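Local coordinates for catalase-3 (Neurospora crassa, PDB 4AJ9), which breaks hydrogen peroxide down to oxygen and water with a heme cofactor, which is consistent with protecting the cell from peroxide damage, at residues Ser82-Ala87 with Phe214-Glu219; Lys222-Lys227 with Leu277-Lys282; Leu537-Gly542 with Glu592-Val597; Gln575-Ala580 with Pro606-Gly611. All blocks are in the same frame, centred on the assembly; numbering follows the deposited sequence.

Contact 1. Residues Ser82-Ala87 with Phe214-Glu219; sequences SNITAA and FRLVTE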
loop_
_atom_site.group_PDB
_atom_site.type_symbol
_atom_site.label_atom_id
_atom_site.label_comp_id
_atom_site.label_asym_id
_atom_site.label_seq_id
_atom_site.Cartn_x
_atom_site.Cartn_y
_atom_site.Cartn_z
ATOM N N SER C 82 -18.382 34.355 -20.973
ATOM C CA SER C 82 -17.001 34.836 -21.044
ATOM C C SER C 82 -16.872 36.231 -20.452
ATOM O O SER C 82 -15.768 36.682 -20.140
ATOM C CB SER C 82 -16.494 34.836 -22.494
ATOM O OG SER C 82 -17.198 35.788 -23.273
ATOM N N ASN C 83 -18.000 36.921 -20.307
ATOM C CA ASN C 83 -18.009 38.233 -19.672
ATOM C C ASN C 83 -17.692 38.167 -18.183
ATOM O O ASN C 83 -17.326 39.178 -17.575
ATOM C CB ASN C 83 -19.346 38.955 -19.901
ATOM C CG ASN C 83 -20.552 38.136 -19.434
ATOM O OD1 ASN C 83 -20.596 36.910 -19.593
ATOM N ND2 ASN C 83 -21.541 38.817 -18.866
ATOM N N ILE C 84 -17.837 36.986 -17.587
ATOM C CA ILE C 84 -17.480 36.821 -16.172
ATOM C C ILE C 84 -16.423 35.750 -15.912
ATOM O O ILE C 84 -15.799 35.744 -14.851
ATOM C CB ILE C 84 -18.708 36.516 -15.273
ATOM C CG1 ILE C 84 -19.459 35.289 -15.791
ATOM C CG2 ILE C 84 -19.636 37.734 -15.193
ATOM C CD1 ILE C 84 -20.508 34.773 -14.829
ATOM N N THR C 85 -16.229 34.835 -16.854
ATOM C CA THR C 85 -15.256 33.762 -16.648
ATOM C C THR C 85 -14.703 33.231 -17.956
ATOM O O THR C 85 -15.429 33.126 -18.941
ATOM C CB THR C 85 -15.866 32.593 -15.835
ATOM O OG1 THR C 85 -14.845 31.635 -15.533
ATOM C CG2 THR C 85 -16.991 31.912 -16.625
ATOM N N ALA C 86 -13.411 32.902 -17.953
ATOM C CA ALA C 86 -12.762 32.230 -19.084
ATOM C C ALA C 86 -13.021 30.730 -19.089
ATOM O O ALA C 86 -12.561 30.026 -19.994
ATOM C CB ALA C 86 -11.258 32.480 -19.060
ATOM N N ALA C 87 -13.722 30.234 -18.070
ATOM C CA ALA C 87 -14.001 28.799 -17.964
ATOM C C ALA C 87 -14.670 28.268 -19.229
ATOM O O ALA C 87 -15.722 28.745 -19.631
ATOM C CB ALA C 87 -14.863 28.506 -16.739
ATOM N N PHE C 214 -15.324 31.636 -4.167
ATOM C CA PHE C 214 -14.252 31.415 -5.129
ATOM C C PHE C 214 -14.121 32.674 -5.971
ATOM O O PHE C 214 -14.726 33.702 -5.646
ATOM C CB PHE C 214 -14.549 30.199 -6.008
ATOM C CG PHE C 214 -14.461 28.883 -5.273
ATOM C CD1 PHE C 214 -15.552 28.402 -4.563
ATOM C CD2 PHE C 214 -13.293 28.132 -5.294
ATOM C CE1 PHE C 214 -15.485 27.200 -3.887
ATOM C CE2 PHE C 214 -13.216 26.912 -4.621
ATOM C CZ PHE C 214 -14.310 26.451 -3.907
ATOM N N ARG C 215 -13.320 32.609 -7.030
ATOM C CA ARG C 215 -13.229 33.715 -7.974
ATOM C C ARG C 215 -13.497 33.248 -9.397
ATOM O O ARG C 215 -12.993 32.205 -9.827
ATOM C CB ARG C 215 -11.844 34.375 -7.917
ATOM C CG ARG C 215 -11.609 35.228 -6.679
ATOM C CD ARG C 215 -10.170 35.739 -6.596
ATOM N NE ARG C 215 -10.095 36.886 -5.690
ATOM C CZ ARG C 215 -9.495 36.876 -4.505
ATOM N NH1 ARG C 215 -8.879 35.781 -4.080
ATOM N NH2 ARG C 215 -9.500 37.973 -3.751
ATOM N N LEU C 216 -14.282 34.030 -10.129
ATOM C CA LEU C 216 -14.363 33.869 -11.578
ATOM C C LEU C 216 -13.402 34.881 -12.172
ATOM O O LEU C 216 -13.329 36.017 -11.702
ATOM C CB LEU C 216 -15.786 34.101 -12.097
ATOM C CG LEU C 216 -16.853 33.119 -11.620
ATOM C CD1 LEU C 216 -18.181 33.412 -12.323
ATOM C CD2 LEU C 216 -16.398 31.678 -11.890
ATOM N N VAL C 217 -12.649 34.456 -13.186
ATOM C CA VAL C 217 -11.601 35.276 -13.775
ATOM C C VAL C 217 -11.745 35.263 -15.287
ATOM O O VAL C 217 -11.835 34.197 -15.899
ATOM C CB VAL C 217 -10.204 34.757 -13.383
ATOM C CG1 VAL C 217 -9.109 35.700 -13.912
ATOM C CG2 VAL C 217 -10.109 34.620 -11.873
ATOM N N THR C 218 -11.810 36.448 -15.892
ATOM C CA THR C 218 -11.947 36.543 -17.342
ATOM C C THR C 218 -10.571 36.462 -18.002
ATOM O O THR C 218 -9.552 36.527 -17.319
ATOM C CB THR C 218 -12.607 37.875 -17.768
ATOM O OG1 THR C 218 -11.824 38.967 -17.278
ATOM C CG2 THR C 218 -14.018 37.989 -17.223
ATOM N N GLU C 219 -10.550 36.361 -19.331
ATOM C CA GLU C 219 -9.295 36.276 -20.089
ATOM C C GLU C 219 -8.291 37.376 -19.742
ATOM O O GLU C 219 -7.086 37.129 -19.701
ATOM C CB GLU C 219 -9.564 36.343 -21.593
ATOM C CG GLU C 219 -10.548 35.321 -22.126
ATOM C CD GLU C 219 -10.074 33.891 -21.949
ATOM O OE1 GLU C 219 -8.904 33.688 -21.550
ATOM O OE2 GLU C 219 -10.875 32.968 -22.214
HETATM O O HOH W 1 -13.252 35.612 -20.426
HETATM O O HOH W 2 -14.880 38.061 -13.519
#
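Ala86 sets its bare CB against the carboxylate of Glu219, 3.2 Å from OE2, so a methyl rather than a polar group meets the acid on this side. The charge is answered from beyond the two segments: OE1 of Glu219 forms a salt bridge with Arg335 and OE2 one with Arg416. The single direct hydrogen bond of the contact runs from Ala86 N to Val217 O, 2.9 Å long, the donor tilted 27° from the carbonyl plane. Two waters join the backbones further: one donates to Ser82 O and accepts from Glu219 N, while another lies between Ile84 O and Leu216 O. With CG2 of Thr218 opposite the carbonyl carbon, this methyl lies against the 82-85 backbone, 3.5 Å from Asn83 O. Leu216 works in two directions. Its side chain lies beside that of Ile84, both pointing the same way, with Leu216 CD1 3.7 Å from Ile84 CD1, and its CD2 reaches Thr85 CB and OG1. That hydroxyl oxygen accepts from Ala87 N at 3.1 Å, an ST turn, and is also hydrogen-bonded to Gly336 O. Leu277 of strand 270-278 touches both Ile84 and Leu216, continuing the apolar patch. The contact thus fastens the loop between strands 68-77 and 96-104 to the end of strand 214-217, within the antiparallel sheet of the heme-catalase fold.

Contact 2. Residues Lys222-Lys227 with Leu277-Lys282; sequences KSKLVK and LIDEDK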
loop_
_atom_site.group_PDB
_atom_site.type_symbol
_atom_site.label_atom_id
_atom_site.label_comp_id
_atom_site.label_asym_id
_atom_site.label_seq_id
_atom_site.Cartn_x
_atom_site.Cartn_y
_atom_site.Cartn_z
ATOM N N LYS C 222 -9.555 40.096 -15.077
ATOM C CA LYS C 222 -10.537 40.683 -14.161
ATOM C C LYS C 222 -11.279 39.595 -13.391
ATOM O O LYS C 222 -11.665 38.571 -13.958
ATOM C CB LYS C 222 -11.544 41.563 -14.911
ATOM C CG LYS C 222 -10.902 42.694 -15.708
ATOM C CD LYS C 222 -9.809 43.388 -14.899
ATOM C CE LYS C 222 -8.569 43.668 -15.750
ATOM N NZ LYS C 222 -7.409 44.128 -14.929
ATOM N N SER C 223 -11.493 39.822 -12.099
ATOM C CA SER C 223 -12.136 38.818 -11.269
ATOM C C SER C 223 -13.384 39.328 -10.567
ATOM O O SER C 223 -13.545 40.519 -10.345
ATOM C CB SER C 223 -11.155 38.276 -10.225
ATOM O OG SER C 223 -10.740 39.297 -9.333
ATOM N N LYS C 224 -14.268 38.401 -10.233
ATOM C CA LYS C 224 -15.376 38.668 -9.337
ATOM C C LYS C 224 -15.365 37.551 -8.316
ATOM O O LYS C 224 -14.933 36.444 -8.622
ATOM C CB LYS C 224 -16.692 38.645 -10.100
ATOM C CG LYS C 224 -16.798 39.737 -11.162
ATOM C CD LYS C 224 -18.162 39.739 -11.811
ATOM C CE LYS C 224 -18.287 40.894 -12.806
ATOM N NZ LYS C 224 -17.845 42.176 -12.193
ATOM N N LEU C 225 -15.848 37.839 -7.114
ATOM C CA LEU C 225 -16.013 36.820 -6.089
ATOM C C LEU C 225 -17.314 36.095 -6.385
ATOM O O LEU C 225 -18.270 36.712 -6.862
ATOM C CB LEU C 225 -16.065 37.473 -4.712
ATOM C CG LEU C 225 -14.831 38.288 -4.299
ATOM C CD1 LEU C 225 -15.116 39.053 -2.993
ATOM C CD2 LEU C 225 -13.613 37.384 -4.170
ATOM N N VAL C 226 -17.355 34.787 -6.137
ATOM C CA VAL C 226 -18.524 33.999 -6.515
ATOM C C VAL C 226 -18.919 32.960 -5.455
ATOM O O VAL C 226 -18.059 32.359 -4.817
ATOM C CB VAL C 226 -18.317 33.293 -7.883
ATOM C CG1 VAL C 226 -17.214 32.240 -7.809
ATOM C CG2 VAL C 226 -19.604 32.662 -8.356
ATOM N N LYS C 227 -20.228 32.773 -5.281
ATOM C CA LYS C 227 -20.771 31.626 -4.538
ATOM C C LYS C 227 -21.482 30.705 -5.526
ATOM O O LYS C 227 -22.295 31.172 -6.338
ATOM C CB LYS C 227 -21.770 32.071 -3.452
ATOM C CG LYS C 227 -21.184 32.934 -2.332
ATOM C CD LYS C 227 -20.255 32.135 -1.424
ATOM C CE LYS C 227 -20.110 32.799 -0.053
ATOM N NZ LYS C 227 -19.035 32.179 0.778
ATOM N N LEU C 277 -22.604 36.914 -7.469
ATOM C CA LEU C 277 -21.381 37.559 -7.918
ATOM C C LEU C 277 -21.120 38.820 -7.091
ATOM O O LEU C 277 -21.997 39.668 -6.954
ATOM C CB LEU C 277 -21.474 37.879 -9.416
ATOM C CG LEU C 277 -21.592 36.629 -10.297
ATOM C CD1 LEU C 277 -21.924 36.942 -11.759
ATOM C CD2 LEU C 277 -20.302 35.821 -10.199
ATOM N N ILE C 278 -19.923 38.931 -6.517
ATOM C CA ILE C 278 -19.606 40.081 -5.674
ATOM C C ILE C 278 -18.330 40.791 -6.144
ATOM O O ILE C 278 -17.336 40.145 -6.471
ATOM C CB ILE C 278 -19.471 39.681 -4.177
ATOM C CG1 ILE C 278 -20.665 38.831 -3.717
ATOM C CG2 ILE C 278 -19.364 40.932 -3.291
ATOM C CD1 ILE C 278 -20.532 37.343 -3.990
ATOM N N ASP C 279 -18.368 42.121 -6.190
ATOM C CA ASP C 279 -17.173 42.917 -6.488
ATOM C C ASP C 279 -16.051 42.603 -5.500
ATOM O O ASP C 279 -16.295 42.435 -4.307
ATOM C CB ASP C 279 -17.486 44.411 -6.379
ATOM C CG ASP C 279 -18.456 44.891 -7.449
ATOM O OD1 ASP C 279 -18.542 44.248 -8.522
ATOM O OD2 ASP C 279 -19.111 45.930 -7.211
ATOM N N GLU C 280 -14.817 42.550 -5.979
ATOM C CA GLU C 280 -13.708 42.284 -5.073
ATOM C C GLU C 280 -13.692 43.283 -3.925
ATOM O O GLU C 280 -13.429 42.907 -2.786
ATOM C CB GLU C 280 -12.369 42.319 -5.814
ATOM C CG GLU C 280 -12.119 41.123 -6.728
ATOM C CD GLU C 280 -11.502 39.918 -6.021
ATOM O OE1 GLU C 280 -11.257 39.958 -4.788
ATOM O OE2 GLU C 280 -11.265 38.910 -6.713
ATOM N N ASP C 281 -13.977 44.556 -4.211
ATOM C CA ASP C 281 -13.893 45.582 -3.167
ATOM C C ASP C 281 -15.057 45.525 -2.174
ATOM O O ASP C 281 -15.087 46.282 -1.207
ATOM C CB ASP C 281 -13.764 46.994 -3.756
ATOM C CG ASP C 281 -14.988 47.418 -4.557
ATOM O OD1 ASP C 281 -16.048 46.765 -4.454
ATOM O OD2 ASP C 281 -14.893 48.425 -5.286
ATOM N N LYS C 282 -15.998 44.617 -2.400
ATOM C CA LYS C 282 -17.125 44.453 -1.479
ATOM C C LYS C 282 -17.046 43.165 -0.628
ATOM O O LYS C 282 -18.023 42.748 0.005
ATOM C CB LYS C 282 -18.444 44.576 -2.256
ATOM C CG LYS C 282 -18.660 46.001 -2.759
ATOM C CD LYS C 282 -19.854 46.169 -3.680
ATOM C CE LYS C 282 -19.905 47.599 -4.220
ATOM N NZ LYS C 282 -18.777 47.883 -5.177
HETATM O O HOH W 3 -14.478 42.573 -8.937
#
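Leu225 and Ile278 form an antiparallel hydrogen-bonded pair in the beta-sheet of the catalase domain, joining strand 223-232 to strand 270-278. Leu225 N gives to Ile278 O and Ile278 N to Leu225 O, both 2.8 Å; the first donor lies in the carbonyl plane, the second is tilted 28° from it. Val226 and Leu277 follow as the non-hydrogen-bonded pair.

Apolar contacts lie on both faces. Leu225 CB meets Ile278 CB on one; on the other, Val226 CG2 lies beside Leu277 CD2 at 3.7 Å.

Polar side chains close the end where the strands part. Glu280, bent at chi2 (-86°), passes Leu225 at about a right angle and places OE1 3.5 Å from CD2. Its OE2 accepts from Ser223 OG on the anti side, 25° out of the carboxylate plane, and also holds Arg215 in a salt bridge. A glutamine in its place would probably leave Arg215 without its acidic mate here and weaken the hold on Ser223. Asp279 and Asp281 share the ammonium of Lys282 in a salt-bridge network. One water bridges the backbones, donating to Ser223 O at 2.7 Å and accepting from Glu280 N at 3.0 Å.

Contact 3. Residues Leu537-Gly542 with Glu592-Val597; sequences LSTTKG and EGAERV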
loop_
_atom_site.group_PDB
_atom_site.type_symbol
_atom_site.label_atom_id
_atom_site.label_comp_id
_atom_site.label_asym_id
_atom_site.label_seq_id
_atom_site.Cartn_x
_atom_site.Cartn_y
_atom_site.Cartn_z
ATOM N N LEU C 537 -52.852 0.315 0.090
ATOM C CA LEU C 537 -53.143 -0.799 0.984
ATOM C C LEU C 537 -54.397 -1.545 0.526
ATOM O O LEU C 537 -55.501 -0.997 0.570
ATOM C CB LEU C 537 -53.342 -0.288 2.411
ATOM C CG LEU C 537 -52.262 0.687 2.888
ATOM C CD1 LEU C 537 -52.343 0.924 4.393
ATOM C CD2 LEU C 537 -50.895 0.138 2.504
ATOM N N SER C 538 -54.224 -2.792 0.096
ATOM C CA SER C 538 -55.332 -3.601 -0.413
ATOM C C SER C 538 -55.445 -4.953 0.292
ATOM O O SER C 538 -54.890 -5.157 1.376
ATOM C CB SER C 538 -55.190 -3.805 -1.928
ATOM O OG SER C 538 -56.376 -4.348 -2.499
ATOM N N THR C 539 -56.160 -5.881 -0.335
ATOM C CA THR C 539 -56.353 -7.204 0.243
ATOM C C THR C 539 -56.629 -8.214 -0.858
ATOM O O THR C 539 -57.142 -7.849 -1.913
ATOM C CB THR C 539 -57.490 -7.210 1.295
ATOM O OG1 THR C 539 -57.696 -8.542 1.782
ATOM C CG2 THR C 539 -58.796 -6.676 0.699
ATOM N N THR C 540 -56.274 -9.478 -0.622
ATOM C CA THR C 540 -56.486 -10.518 -1.626
ATOM C C THR C 540 -57.938 -10.997 -1.647
ATOM O O THR C 540 -58.372 -11.643 -2.600
ATOM C CB THR C 540 -55.531 -11.723 -1.433
ATOM O OG1 THR C 540 -55.707 -12.280 -0.127
ATOM C CG2 THR C 540 -54.083 -11.274 -1.591
ATOM N N LYS C 541 -58.682 -10.658 -0.598
ATOM C CA LYS C 541 -60.073 -11.075 -0.473
ATOM C C LYS C 541 -61.001 -10.047 -1.102
ATOM O O LYS C 541 -60.759 -8.844 -1.002
ATOM C CB LYS C 541 -60.445 -11.247 0.997
ATOM C CG LYS C 541 -59.430 -12.007 1.831
ATOM C CD LYS C 541 -59.084 -13.354 1.230
ATOM C CE LYS C 541 -58.579 -14.302 2.305
ATOM N NZ LYS C 541 -58.038 -13.562 3.483
ATOM N N GLY C 542 -62.072 -10.521 -1.735
ATOM C CA GLY C 542 -63.068 -9.630 -2.310
ATOM C C GLY C 542 -62.585 -8.962 -3.582
ATOM O O GLY C 542 -61.678 -9.461 -4.244
ATOM N N GLU C 592 -60.650 0.471 -1.495
ATOM C CA GLU C 592 -61.949 0.030 -0.993
ATOM C C GLU C 592 -61.952 -1.466 -0.727
ATOM O O GLU C 592 -61.526 -2.252 -1.571
ATOM C CB GLU C 592 -63.067 0.391 -1.964
ATOM C CG GLU C 592 -64.448 0.106 -1.404
ATOM C CD GLU C 592 -65.549 0.766 -2.203
ATOM O OE1 GLU C 592 -65.441 0.798 -3.448
ATOM O OE2 GLU C 592 -66.512 1.264 -1.579
ATOM N N GLY C 593 -62.422 -1.850 0.457
ATOM C CA GLY C 593 -62.498 -3.249 0.832
ATOM C C GLY C 593 -61.375 -3.655 1.765
ATOM O O GLY C 593 -61.494 -4.622 2.517
ATOM N N ALA C 594 -60.277 -2.911 1.722
ATOM C CA ALA C 594 -59.114 -3.251 2.530
ATOM C C ALA C 594 -59.342 -2.957 4.010
ATOM O O ALA C 594 -58.533 -3.337 4.847
ATOM C CB ALA C 594 -57.880 -2.514 2.022
ATOM N N GLU C 595 -60.443 -2.281 4.332
ATOM C CA GLU C 595 -60.766 -2.014 5.732
ATOM C C GLU C 595 -60.803 -3.313 6.536
ATOM O O GLU C 595 -60.617 -3.313 7.756
ATOM C CB GLU C 595 -62.095 -1.255 5.860
ATOM C CG GLU C 595 -63.320 -2.009 5.363
ATOM C CD GLU C 595 -63.648 -1.729 3.912
ATOM O OE1 GLU C 595 -62.760 -1.261 3.166
ATOM O OE2 GLU C 595 -64.805 -1.974 3.514
ATOM N N ARG C 596 -61.022 -4.425 5.844
ATOM C CA ARG C 596 -61.074 -5.731 6.502
ATOM C C ARG C 596 -59.768 -6.170 7.185
ATOM O O ARG C 596 -59.777 -7.088 8.011
ATOM C CB ARG C 596 -61.551 -6.814 5.527
ATOM C CG ARG C 596 -60.673 -6.995 4.299
ATOM C CD ARG C 596 -61.053 -8.280 3.580
ATOM N NE ARG C 596 -61.057 -9.404 4.511
ATOM C CZ ARG C 596 -60.020 -10.211 4.717
ATOM N NH1 ARG C 596 -58.889 -10.035 4.042
ATOM N NH2 ARG C 596 -60.117 -11.198 5.595
ATOM N N VAL C 597 -58.648 -5.535 6.848
ATOM C CA VAL C 597 -57.377 -5.927 7.465
ATOM C C VAL C 597 -56.980 -4.965 8.570
ATOM O O VAL C 597 -55.907 -5.085 9.159
ATOM C CB VAL C 597 -56.229 -6.090 6.431
ATOM C CG1 VAL C 597 -56.623 -7.097 5.360
ATOM C CG2 VAL C 597 -55.850 -4.747 5.810
HETATM O O HOH W 4 -58.205 -13.050 6.438
#
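Arg596 and Thr539 meet through two torsions: CG of the arginine sits between its backbone N and carbonyl carbon (chi1 60°), and the threonine hydroxyl points opposite its own N (chi1 177°). The side chains cross at about a right angle, and Arg596 NH1 donates to Thr539 OG1 at 3.0 Å, the oxygen lying at the guanidinium edge, near its plane. OG1 is shared: it also takes a weak bond from Lys541 N and is hydrogen-bonded to Glu567. Over one face of the guanidinium lies Lys541 CG, offset toward the rim. With an alanine here the guanidinium is gone, which would probably leave Thr539 OG1 without its donor across the contact and open a gap beneath Lys541 CG. A water at the edge accepts from Arg596 NH2 at 2.8 Å and, weakly, from Lys541 NZ. Deeper in, Ala594 CB packs 3.2 Å from Leu537 O. The contact joins the loops after strands 533-537 and 587-590 of the C-terminal domain. Lys541 NZ lies 3.7 Å from Arg596 NH1, and Lys601 NZ is near NH2, so like charges gather here; the shared water and the weak, long ion pair of Arg596 with Glu567 would probably ease their repulsion.

Contact 4. Residues Gln575-Ala580 with Pro606-Gly611; sequences QTYSAA and PLFPAG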
loop_
_atom_site.group_PDB
_atom_site.type_symbol
_atom_site.label_atom_id
_atom_site.label_comp_id
_atom_site.label_asym_id
_atom_site.label_seq_id
_atom_site.Cartn_x
_atom_site.Cartn_y
_atom_site.Cartn_z
ATOM N N GLN C 575 -46.139 -5.790 -3.379
ATOM C CA GLN C 575 -45.437 -6.002 -2.115
ATOM C C GLN C 575 -46.401 -6.577 -1.080
ATOM O O GLN C 575 -47.582 -6.233 -1.074
ATOM C CB GLN C 575 -44.871 -4.670 -1.607
ATOM C CG GLN C 575 -43.778 -4.778 -0.565
ATOM C CD GLN C 575 -43.229 -3.407 -0.167
ATOM O OE1 GLN C 575 -43.992 -2.472 0.085
ATOM N NE2 GLN C 575 -41.903 -3.289 -0.107
ATOM N N THR C 576 -45.900 -7.457 -0.216
ATOM C CA THR C 576 -46.703 -8.009 0.872
ATOM C C THR C 576 -46.702 -7.056 2.049
ATOM O O THR C 576 -45.790 -6.238 2.195
ATOM C CB THR C 576 -46.137 -9.349 1.382
ATOM O OG1 THR C 576 -44.820 -9.133 1.914
ATOM C CG2 THR C 576 -46.084 -10.374 0.261
ATOM N N TYR C 577 -47.709 -7.176 2.905
ATOM C CA TYR C 577 -47.745 -6.381 4.128
ATOM C C TYR C 577 -46.501 -6.611 4.965
ATOM O O TYR C 577 -45.999 -5.681 5.599
ATOM C CB TYR C 577 -49.005 -6.667 4.946
ATOM C CG TYR C 577 -50.183 -5.872 4.455
ATOM C CD1 TYR C 577 -50.220 -4.489 4.615
ATOM C CD2 TYR C 577 -51.244 -6.488 3.806
ATOM C CE1 TYR C 577 -51.287 -3.745 4.161
ATOM C CE2 TYR C 577 -52.327 -5.750 3.343
ATOM C CZ TYR C 577 -52.345 -4.380 3.524
ATOM O OH TYR C 577 -53.414 -3.633 3.062
ATOM N N SER C 578 -45.999 -7.844 4.941
ATOM C CA SER C 578 -44.816 -8.215 5.722
ATOM C C SER C 578 -43.624 -7.359 5.312
ATOM O O SER C 578 -42.873 -6.870 6.160
ATOM C CB SER C 578 -44.495 -9.709 5.535
ATOM O OG SER C 578 -43.353 -10.095 6.290
ATOM N N ALA C 579 -43.480 -7.152 4.008
ATOM C CA ALA C 579 -42.348 -6.422 3.453
ATOM C C ALA C 579 -42.550 -4.906 3.425
ATOM O O ALA C 579 -41.618 -4.160 3.110
ATOM C CB ALA C 579 -42.037 -6.932 2.054
ATOM N N ALA C 580 -43.756 -4.449 3.747
ATOM C CA ALA C 580 -44.099 -3.032 3.574
ATOM C C ALA C 580 -43.918 -2.183 4.826
ATOM O O ALA C 580 -44.050 -2.660 5.959
ATOM C CB ALA C 580 -45.516 -2.881 3.055
ATOM N N PRO C 606 -50.979 -14.945 9.848
ATOM C CA PRO C 606 -49.591 -15.399 9.933
ATOM C C PRO C 606 -48.754 -14.753 8.835
ATOM O O PRO C 606 -47.530 -14.787 8.912
ATOM C CB PRO C 606 -49.700 -16.910 9.699
ATOM C CG PRO C 606 -51.126 -17.254 10.045
ATOM C CD PRO C 606 -51.917 -16.056 9.604
ATOM N N LEU C 607 -49.402 -14.163 7.833
ATOM C CA LEU C 607 -48.674 -13.588 6.698
ATOM C C LEU C 607 -47.983 -12.244 6.984
ATOM O O LEU C 607 -47.112 -11.818 6.226
ATOM C CB LEU C 607 -49.585 -13.472 5.466
ATOM C CG LEU C 607 -49.945 -14.825 4.847
ATOM C CD1 LEU C 607 -51.069 -14.683 3.805
ATOM C CD2 LEU C 607 -48.702 -15.499 4.252
ATOM N N PHE C 608 -48.363 -11.576 8.065
ATOM C CA PHE C 608 -47.695 -10.328 8.433
ATOM C C PHE C 608 -47.739 -10.084 9.934
ATOM O O PHE C 608 -48.548 -10.689 10.633
ATOM C CB PHE C 608 -48.293 -9.141 7.670
ATOM C CG PHE C 608 -49.789 -9.021 7.800
ATOM C CD1 PHE C 608 -50.354 -8.433 8.920
ATOM C CD2 PHE C 608 -50.624 -9.486 6.800
ATOM C CE1 PHE C 608 -51.734 -8.312 9.044
ATOM C CE2 PHE C 608 -52.002 -9.372 6.922
ATOM C CZ PHE C 608 -52.552 -8.777 8.046
ATOM N N PRO C 609 -46.859 -9.209 10.437
ATOM C CA PRO C 609 -46.856 -8.896 11.871
ATOM C C PRO C 609 -48.167 -8.255 12.330
ATOM O O PRO C 609 -48.749 -7.441 11.602
ATOM C CB PRO C 609 -45.695 -7.903 12.010
ATOM C CG PRO C 609 -44.759 -8.265 10.860
ATOM C CD PRO C 609 -45.702 -8.620 9.735
ATOM N N ALA C 610 -48.614 -8.618 13.529
ATOM C CA ALA C 610 -49.851 -8.077 14.098
ATOM C C ALA C 610 -49.929 -6.557 13.923
ATOM O O ALA C 610 -48.975 -5.850 14.200
ATOM C CB ALA C 610 -49.955 -8.448 15.573
ATOM N N GLY C 611 -51.059 -6.064 13.435
ATOM C CA GLY C 611 -51.271 -4.626 13.316
ATOM C C GLY C 611 -50.627 -3.915 12.135
ATOM O O GLY C 611 -50.761 -2.696 12.004
HETATM O O HOH W 5 -47.971 -9.983 4.096
#
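Tyr577 and Phe608 form an edge-to-face aromatic pair beside the outermost strand, 575-576, of the parallel sheet in the C-terminal domain, whose sequence family belongs to the glutaminase I clan. The edge of Tyr577 is turned toward the face of Phe608, with ring centroids 5.5 Å apart and planes at 59°. Phe608 CG lies between its backbone N and carbonyl carbon (chi1 53°), which brings its ring beside the tyrosine stem.

Apolar packing backs the pair. Tyr577 CB lies 3.7 Å from Phe608 CD2 and equally close to Phe608 CB. Helix 612-622 joins in: Pro613 touches both aromatic side chains, Ile616 touches Tyr577, and Arg612 binds Tyr577 O and Ser578 O through NH1, tying that turn to the helix start. Beside the rings, Ser578 CA rests 4.1 Å from Pro609 CD, while Ser578 CB comes within 3.4 Å of Leu607 O. Leu607 packs on Arg465 of a second subunit and Ala579 on His470 of that same subunit, which places the contact near a subunit boundary.

No direct hydrogen bond links the two segments. The phenol oxygen of Tyr577 leads away from Phe608 to a hydrogen bond with Ser538 O in the loop after strand 533-537. Within 575-580, Thr576 OG1 accepts from Ala579 N at 3.2 Å, an ST motif that braces the turn leaving the strand. Across the contact itself, one water accepts from Ser578 N at 3.0 Å and donates to Leu607 O at 2.9 Å.

In the fold
From the N terminus, contact 1 brings the loop after strand 68-77 to strand 214-217, closing a span of 126 residues. Contact 2 follows in series and pairs strand 223-232 with strand 270-278. These two touch: strands 214-217 and 223-232 are neighbours in one antiparallel sheet, with a probable hydrogen bond from Val226 N to Phe214 O. Contacts 3 and 4 lie in the C-terminal domain, across the chain's centre, about 58 to 62 Å from the first pair between centres. Their segments alternate, so they cross, and they touch, centres about 13 Å apart: contact 3 links loops after two strands of the parallel sheet, and contact 4 ties the turn after outermost strand 575-576 to the loop before helix 612-622.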